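Local coordinates for Cobalt/magnesium transport protein CorA (Methanocaldococcus jannaschii, PDB 4EGW) that mediates influx of magnesium ions across the cell membrane, working as a homopentamer that opens when cytoplasmic magnesium is low and closes when it is high, at residues E182-L187 and T261-I266; E106-T111 and R203-Y208; R49-D54 and K119-L124. One frame throughout, in Å; residues are numbered along the deposited sequence.

In the fold
The three contacts sample the cytoplasmic domain from its αβ end to the tips of its long helices. Contact 3 pairs strands 51-56 and 122-127 in the mixed sheet. Contact 2 joins a loop and the start of strand 110-119, which lies next to 122-127 in that sheet, to helix 193-225. Contact 1 packs helix 156-186 on helix 233-270, and helix 193-225 connects the two along the chain. Centre to centre, contacts 1 and 2 are about 18 Å apart, 2 and 3 about 31 Å, and 1 and 3 about 47 Å. Contact 1 lies beside bound magnesium: the Glu184 side chain is about 5 Å from an ion and about 4 Å from 1,4-butanediol.

Contact 1. Residues E182-L187 and T261-I266; sequences ELEDKL and TSMMDI
Met263 reaches across from helix 233-270 to Leu183 and Glu184 near the end of helix 156-186, an example of apolar helix-to-helix packing in the CorA cytoplasmic domain. In this family the helix carrying Met263 is the long stalk that leads into the first transmembrane segment of the complete protein. The reach depends on a bend late in the side chain. CG stands anti to the carbonyl carbon (chi1 -52°), the middle of the chain is extended, and the last torsion (chi3 -45°) folds CE over toward Leu183. There the methyl meets the branch of the leucine as much as its stem: CE is 3.6 Å from Leu183 CB and 3.7 Å from both Leu183 CG and CD2. Leu183 also touches Val195 of helix 193-225, which places it where three helices meet.

The thioether sulfur has a different neighbour. Met263 SD lies 4.1 Å from Glu184 CG, the two side chains crossing at about a right angle. Only the aliphatic part of the glutamate is used; beyond CG the chain runs on extended, and the Glu184 side chain also touches a bound 1,4-butanediol, whose pocket includes Glu181. Glu181 OE2 lies close to Glu184 OE1, and two carboxylates so close would probably repel each other unless a cation such as the nearby magnesium ion, or a shared proton, offsets their charge.

Leu187 closes the contact one turn further along and also touches Thr267 and Leu270. Its two methyls spread over both partners: CD1 faces the stem of the methionine, 4.2 Å from Met263 CB, while Leu187 CD2 lies 3.9 Å from Ile266 CG2.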
# COMPACT_ATOMS: atom_id res chain seq x y z
N GLU A 182 -8.57 -11.72 13.38
CA GLU A 182 -8.26 -11.85 14.81
C GLU A 182 -9.52 -11.77 15.66
O GLU A 182 -9.57 -12.29 16.77
CB GLU A 182 -7.24 -10.79 15.28
CG GLU A 182 -5.77 -11.10 14.93
CD GLU A 182 -4.77 -10.34 15.81
OE1 GLU A 182 -5.11 -10.06 16.99
OE2 GLU A 182 -3.65 -10.05 15.34
N LEU A 183 -10.54 -11.10 15.13
CA LEU A 183 -11.80 -10.93 15.84
C LEU A 183 -12.65 -12.20 15.78
O LEU A 183 -13.35 -12.52 16.73
CB LEU A 183 -12.58 -9.74 15.29
CG LEU A 183 -13.39 -8.99 16.34
CD1 LEU A 183 -12.86 -9.28 17.75
CD2 LEU A 183 -13.42 -7.50 16.05
N GLU A 184 -12.57 -12.92 14.66
CA GLU A 184 -13.33 -14.16 14.50
C GLU A 184 -13.08 -15.17 15.62
O GLU A 184 -14.00 -15.87 16.06
CB GLU A 184 -13.07 -14.78 13.12
CG GLU A 184 -13.81 -14.06 12.01
CD GLU A 184 -13.56 -14.66 10.63
OE1 GLU A 184 -12.75 -15.60 10.52
OE2 GLU A 184 -14.19 -14.18 9.66
N ASP A 185 -11.84 -15.24 16.10
CA ASP A 185 -11.50 -16.13 17.20
C ASP A 185 -12.09 -15.63 18.51
O ASP A 185 -12.68 -16.40 19.27
CB ASP A 185 -9.99 -16.28 17.33
CG ASP A 185 -9.42 -17.27 16.34
OD1 ASP A 185 -10.11 -17.57 15.34
OD2 ASP A 185 -8.28 -17.73 16.57
N LYS A 186 -11.97 -14.33 18.77
CA LYS A 186 -12.35 -13.76 20.06
C LYS A 186 -13.81 -14.14 20.37
O LYS A 186 -14.25 -14.09 21.52
CB LYS A 186 -12.16 -12.24 20.05
CG LYS A 186 -11.84 -11.61 21.42
CD LYS A 186 -11.43 -10.14 21.28
CE LYS A 186 -11.06 -9.51 22.63
NZ LYS A 186 -12.24 -9.19 23.47
N LEU A 187 -14.54 -14.54 19.33
CA LEU A 187 -15.92 -14.96 19.49
C LEU A 187 -16.03 -16.43 19.91
O LEU A 187 -17.09 -16.88 20.36
CB LEU A 187 -16.70 -14.68 18.20
CG LEU A 187 -16.94 -13.18 17.94
CD1 LEU A 187 -16.80 -12.84 16.48
CD2 LEU A 187 -18.31 -12.76 18.46
N THR A 261 -21.13 -6.51 10.38
CA THR A 261 -22.55 -6.63 10.65
C THR A 261 -22.83 -8.04 11.15
O THR A 261 -23.65 -8.25 12.05
CB THR A 261 -23.43 -6.36 9.40
OG1 THR A 261 -23.39 -7.49 8.52
CG2 THR A 261 -22.97 -5.12 8.65
N SER A 262 -22.13 -9.01 10.57
CA SER A 262 -22.33 -10.41 10.94
C SER A 262 -21.80 -10.65 12.33
O SER A 262 -22.49 -11.17 13.20
CB SER A 262 -21.62 -11.35 9.96
OG SER A 262 -22.09 -11.14 8.64
N MET A 263 -20.55 -10.26 12.54
CA MET A 263 -19.88 -10.52 13.80
C MET A 263 -20.70 -9.90 14.91
O MET A 263 -20.88 -10.50 15.97
CB MET A 263 -18.44 -10.00 13.78
CG MET A 263 -17.64 -10.51 12.57
SD MET A 263 -15.83 -10.54 12.66
CE MET A 263 -15.52 -8.93 13.37
N MET A 264 -21.24 -8.71 14.65
CA MET A 264 -22.06 -8.05 15.65
C MET A 264 -23.24 -8.92 15.95
O MET A 264 -23.46 -9.29 17.10
CB MET A 264 -22.58 -6.69 15.20
CG MET A 264 -23.17 -5.88 16.35
SD MET A 264 -21.90 -5.41 17.56
CE MET A 264 -22.89 -5.23 19.03
N ASP A 265 -23.97 -9.27 14.90
CA ASP A 265 -25.15 -10.12 15.04
C ASP A 265 -24.73 -11.29 15.92
O ASP A 265 -25.46 -11.70 16.83
CB ASP A 265 -25.62 -10.64 13.68
CG ASP A 265 -26.07 -9.52 12.72
OD1 ASP A 265 -26.29 -8.37 13.17
OD2 ASP A 265 -26.21 -9.80 11.51
N ILE A 266 -23.52 -11.78 15.68
CA ILE A 266 -22.99 -12.90 16.45
C ILE A 266 -22.78 -12.51 17.90
O ILE A 266 -23.29 -13.18 18.79
CB ILE A 266 -21.65 -13.37 15.88
CG1 ILE A 266 -21.80 -13.68 14.39
CG2 ILE A 266 -21.17 -14.59 16.64
CD1 ILE A 266 -23.02 -14.52 14.06

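Contact 2. Residues E106-T111 and R203-Y208; sequences EEDITT and RKTLVY
Thr205 and Tyr208 of helix 193-225 dock on Ile109 and Thr110 in a loop-and-strand-to-helix contact, formed where the β-hairpin of strands 96-104 and 110-119 meets the long helices. Thr205 supplies the polar tie: its OG1 donates to Ile109 O over 2.9 Å, approaching well off the line of the carbonyl (C=O...donor angle 121°) and tilted out of its plane. The same oxygen also receives a CH contact, with Thr205 CA 3.3 Å away, so backbone and hydroxyl of one residue grip it together. A valine in place of Thr205 would probably leave Ile109 O without its hydroxyl donor and the loop less firmly tied to the helix.

Thr110, next along the strand from Ile109, makes a CH-pi contact. Thr110 CB sits over the centre of the Tyr208 ring, 3.6 Å from the centroid, and the two side chains run alongside, pointing the same way. With OG1 between backbone N and carbonyl carbon (chi1 64°), the methyl is left to extend over the ring, while the hydroxyl donates to the syn lone pair of Glu106 OE2. Thr111 OG1 is hydrogen-bonded to Ser212 OG, further along the same helix 193-225. Out over the ring, Thr110 CG2 comes within 3.5 Å of Tyr208 CD2.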
# COMPACT_ATOMS: atom_id res chain seq x y z
N GLU A 106 -5.63 8.11 15.52
CA GLU A 106 -5.87 8.41 16.92
C GLU A 106 -5.87 7.08 17.63
O GLU A 106 -5.49 6.06 17.05
CB GLU A 106 -7.23 9.08 17.10
CG GLU A 106 -7.61 10.09 16.02
CD GLU A 106 -9.08 10.04 15.65
OE1 GLU A 106 -9.89 9.58 16.48
OE2 GLU A 106 -9.42 10.47 14.52
N GLU A 107 -6.29 7.06 18.89
CA GLU A 107 -6.61 5.79 19.52
C GLU A 107 -7.49 5.02 18.54
O GLU A 107 -7.27 3.83 18.29
CB GLU A 107 -7.37 6.01 20.83
CG GLU A 107 -7.85 4.72 21.50
CD GLU A 107 -9.00 4.96 22.48
OE1 GLU A 107 -10.12 5.27 22.01
OE2 GLU A 107 -8.78 4.83 23.70
N ASP A 108 -8.47 5.72 17.96
CA ASP A 108 -9.31 5.15 16.90
C ASP A 108 -9.17 5.97 15.62
O ASP A 108 -8.91 7.17 15.67
CB ASP A 108 -10.77 5.09 17.34
CG ASP A 108 -11.37 3.70 17.19
OD1 ASP A 108 -10.80 2.74 17.74
OD2 ASP A 108 -12.42 3.58 16.51
N ILE A 109 -9.33 5.32 14.47
CA ILE A 109 -9.09 5.99 13.19
C ILE A 109 -10.36 6.56 12.57
O ILE A 109 -11.44 5.97 12.65
CB ILE A 109 -8.46 5.03 12.17
CG1 ILE A 109 -7.12 4.50 12.68
CG2 ILE A 109 -8.28 5.73 10.84
CD1 ILE A 109 -7.25 3.42 13.73
N THR A 110 -10.22 7.72 11.94
CA THR A 110 -11.29 8.33 11.15
C THR A 110 -10.63 9.05 9.97
O THR A 110 -9.46 8.81 9.69
CB THR A 110 -12.19 9.30 11.97
OG1 THR A 110 -11.43 10.42 12.43
CG2 THR A 110 -12.82 8.58 13.17
N THR A 111 -11.37 9.90 9.26
CA THR A 111 -10.77 10.68 8.19
C THR A 111 -10.94 12.16 8.45
O THR A 111 -11.74 12.56 9.29
CB THR A 111 -11.36 10.36 6.83
OG1 THR A 111 -12.71 10.82 6.78
CG2 THR A 111 -11.30 8.88 6.55
N ARG A 203 -16.32 -0.35 13.13
CA ARG A 203 -17.44 0.14 12.32
C ARG A 203 -17.27 1.63 12.15
O ARG A 203 -17.37 2.16 11.04
CB ARG A 203 -18.78 -0.16 12.99
CG ARG A 203 -19.34 -1.55 12.71
CD ARG A 203 -20.07 -1.64 11.36
NE ARG A 203 -21.46 -1.17 11.40
CZ ARG A 203 -21.88 -0.00 10.92
NH1 ARG A 203 -21.03 0.84 10.35
NH2 ARG A 203 -23.16 0.33 11.01
N LYS A 204 -16.99 2.29 13.27
CA LYS A 204 -16.77 3.73 13.31
C LYS A 204 -15.70 4.09 12.31
O LYS A 204 -15.89 4.98 11.48
CB LYS A 204 -16.33 4.13 14.73
CG LYS A 204 -16.26 5.62 15.02
CD LYS A 204 -16.25 5.86 16.54
CE LYS A 204 -15.85 7.28 16.92
NZ LYS A 204 -14.55 7.32 17.67
N THR A 205 -14.58 3.38 12.36
CA THR A 205 -13.50 3.66 11.42
C THR A 205 -14.04 3.53 10.00
O THR A 205 -14.01 4.49 9.23
CB THR A 205 -12.30 2.70 11.61
OG1 THR A 205 -11.54 3.09 12.76
CG2 THR A 205 -11.42 2.74 10.38
N LEU A 206 -14.57 2.35 9.69
CA LEU A 206 -15.07 2.01 8.36
C LEU A 206 -16.09 3.01 7.82
O LEU A 206 -16.00 3.46 6.67
CB LEU A 206 -15.69 0.61 8.37
CG LEU A 206 -14.82 -0.52 7.81
CD1 LEU A 206 -13.38 -0.09 7.66
CD2 LEU A 206 -14.93 -1.75 8.66
N VAL A 207 -17.06 3.37 8.65
CA VAL A 207 -18.06 4.35 8.27
C VAL A 207 -17.42 5.62 7.68
O VAL A 207 -17.88 6.13 6.67
CB VAL A 207 -18.95 4.74 9.47
CG1 VAL A 207 -20.03 5.70 9.03
CG2 VAL A 207 -19.57 3.50 10.10
N TYR A 208 -16.36 6.11 8.33
CA TYR A 208 -15.66 7.33 7.91
C TYR A 208 -14.94 7.09 6.59
O TYR A 208 -14.99 7.93 5.68
CB TYR A 208 -14.63 7.77 8.98
CG TYR A 208 -15.16 8.77 10.02
CD1 TYR A 208 -15.13 10.14 9.77
CD2 TYR A 208 -15.68 8.34 11.23
CE1 TYR A 208 -15.61 11.06 10.71
CE2 TYR A 208 -16.16 9.25 12.18
CZ TYR A 208 -16.13 10.61 11.91
OH TYR A 208 -16.61 11.50 12.85

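Contact 3. Residues R49-D54 and K119-L124; sequences RLIWID and KNNLLL
Trp52 and Leu123 lie side by side on one face of a parallel strand pair, pointing the same way, while Ile51, Ile53, Leu122 and Leu124 occupy the other face. The tryptophan's chi1 of 180° swings the indole beside the carbonyl carbon, and the ring turns its edge to the neighbouring strand, where Trp52 CD1 comes within 3.1 Å of Leu123 O, near the ring plane. The leucine also adds an apolar touch, Leu123 CD1 being 3.9 Å from Trp52 CD1. Thr125 OG1 holds the indole NE1 and so helps to fix the ring.

On the isoleucine face, side chains meet obliquely. Leu122 CD1 leans across the strand gap to lie 3.7 Å from Ile53 CG1. At the start of the pair, Asn121 ND2 touches the end of the isoleucine chain, 3.5 Å from Ile51 CD1, and is hydrogen-bonded to Tyr48 O.

Backbone bonds set this register: Ile51 N to Asn121 O (3.1 Å), Leu123 N to Ile51 O (3.0 Å) and Ile53 N to Leu123 O (3.1 Å). Strand 122-127 enters through a type II' turn from Lys119 to Leu122 that closes a hairpin with strand 110-119.

The pair sits inside the mixed sheet, flanked by strands 28-33 and 110-119. Over the Trp52 and Leu123 face, helix 132-143 contributes Ile134 and Leu137 against Trp52, and helix 156-186 packs Leu157 on both residues.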
# COMPACT_ATOMS: atom_id res chain seq x y z
N ARG A 49 9.74 25.63 -11.77
CA ARG A 49 8.64 24.95 -12.44
C ARG A 49 7.42 25.03 -11.53
O ARG A 49 6.41 25.64 -11.88
CB ARG A 49 8.98 23.48 -12.70
CG ARG A 49 10.30 23.22 -13.39
CD ARG A 49 10.59 21.73 -13.43
NE ARG A 49 11.86 21.44 -14.10
CZ ARG A 49 13.05 21.73 -13.59
NH1 ARG A 49 13.13 22.32 -12.41
NH2 ARG A 49 14.15 21.43 -14.26
N LEU A 50 7.52 24.40 -10.36
CA LEU A 50 6.45 24.44 -9.38
C LEU A 50 6.99 24.67 -7.97
O LEU A 50 8.20 24.64 -7.75
CB LEU A 50 5.67 23.12 -9.41
CG LEU A 50 6.41 21.85 -9.87
CD1 LEU A 50 5.73 20.59 -9.40
CD2 LEU A 50 6.55 21.81 -11.39
N ILE A 51 6.07 24.84 -7.02
CA ILE A 51 6.41 24.94 -5.61
C ILE A 51 5.32 24.23 -4.84
O ILE A 51 4.13 24.40 -5.12
CB ILE A 51 6.50 26.40 -5.11
CG1 ILE A 51 7.47 27.22 -5.96
CG2 ILE A 51 6.89 26.45 -3.64
CD1 ILE A 51 6.81 27.89 -7.15
N TRP A 52 5.72 23.42 -3.86
CA TRP A 52 4.75 22.76 -3.02
C TRP A 52 4.82 23.33 -1.61
O TRP A 52 5.80 23.13 -0.90
CB TRP A 52 4.99 21.25 -2.98
CG TRP A 52 4.01 20.53 -2.10
CD1 TRP A 52 2.82 21.01 -1.63
CD2 TRP A 52 4.13 19.20 -1.57
NE1 TRP A 52 2.20 20.07 -0.86
CE2 TRP A 52 2.98 18.95 -0.80
CE3 TRP A 52 5.10 18.20 -1.68
CZ2 TRP A 52 2.77 17.74 -0.14
CZ3 TRP A 52 4.89 16.99 -1.02
CH2 TRP A 52 3.73 16.77 -0.26
N ILE A 53 3.77 24.06 -1.23
CA ILE A 53 3.66 24.54 0.14
C ILE A 53 2.64 23.69 0.88
O ILE A 53 1.48 23.60 0.49
CB ILE A 53 3.23 26.02 0.20
CG1 ILE A 53 4.18 26.87 -0.64
CG2 ILE A 53 3.20 26.52 1.64
CD1 ILE A 53 3.92 28.34 -0.50
N ASP A 54 3.09 23.03 1.94
CA ASP A 54 2.18 22.32 2.82
C ASP A 54 2.06 23.10 4.10
O ASP A 54 3.05 23.38 4.78
CB ASP A 54 2.68 20.91 3.10
CG ASP A 54 1.76 20.16 4.05
OD1 ASP A 54 0.66 19.79 3.62
OD2 ASP A 54 2.15 19.94 5.22
N LYS A 119 -2.49 27.30 -7.67
CA LYS A 119 -2.41 28.62 -8.28
C LYS A 119 -1.20 28.68 -9.19
O LYS A 119 -0.05 28.62 -8.73
CB LYS A 119 -2.32 29.70 -7.19
CG LYS A 119 -2.76 31.07 -7.65
CD LYS A 119 -2.80 32.06 -6.50
CE LYS A 119 -2.66 33.46 -7.03
NZ LYS A 119 -2.36 34.40 -5.93
N ASN A 120 -1.45 28.78 -10.49
CA ASN A 120 -0.38 28.75 -11.47
C ASN A 120 0.48 27.53 -11.20
O ASN A 120 0.01 26.40 -11.29
CB ASN A 120 0.46 30.00 -11.37
CG ASN A 120 -0.37 31.22 -11.12
OD1 ASN A 120 -0.25 31.87 -10.07
ND2 ASN A 120 -1.26 31.55 -12.06
N ASN A 121 1.74 27.78 -10.87
CA ASN A 121 2.66 26.69 -10.59
C ASN A 121 2.70 26.28 -9.12
O ASN A 121 3.50 25.40 -8.75
CB ASN A 121 4.06 27.02 -11.12
CG ASN A 121 4.69 28.22 -10.42
OD1 ASN A 121 3.99 29.04 -9.81
ND2 ASN A 121 6.02 28.33 -10.50
N LEU A 122 1.86 26.89 -8.28
CA LEU A 122 1.86 26.57 -6.85
C LEU A 122 0.80 25.57 -6.39
O LEU A 122 -0.39 25.89 -6.40
CB LEU A 122 1.73 27.83 -6.02
CG LEU A 122 1.31 27.55 -4.57
CD1 LEU A 122 2.32 26.66 -3.87
CD2 LEU A 122 1.12 28.85 -3.81
N LEU A 123 1.24 24.40 -5.96
CA LEU A 123 0.36 23.43 -5.31
C LEU A 123 0.50 23.63 -3.80
O LEU A 123 1.54 23.31 -3.22
CB LEU A 123 0.79 22.01 -5.68
CG LEU A 123 -0.04 20.76 -5.34
CD1 LEU A 123 -0.33 20.60 -3.85
CD2 LEU A 123 -1.33 20.71 -6.13
N LEU A 124 -0.55 24.14 -3.17
CA LEU A 124 -0.58 24.29 -1.73
C LEU A 124 -1.49 23.24 -1.13
O LEU A 124 -2.65 23.13 -1.53
CB LEU A 124 -1.07 25.69 -1.33
CG LEU A 124 -1.52 25.86 0.14
CD1 LEU A 124 -0.39 25.62 1.12
CD2 LEU A 124 -2.16 27.23 0.41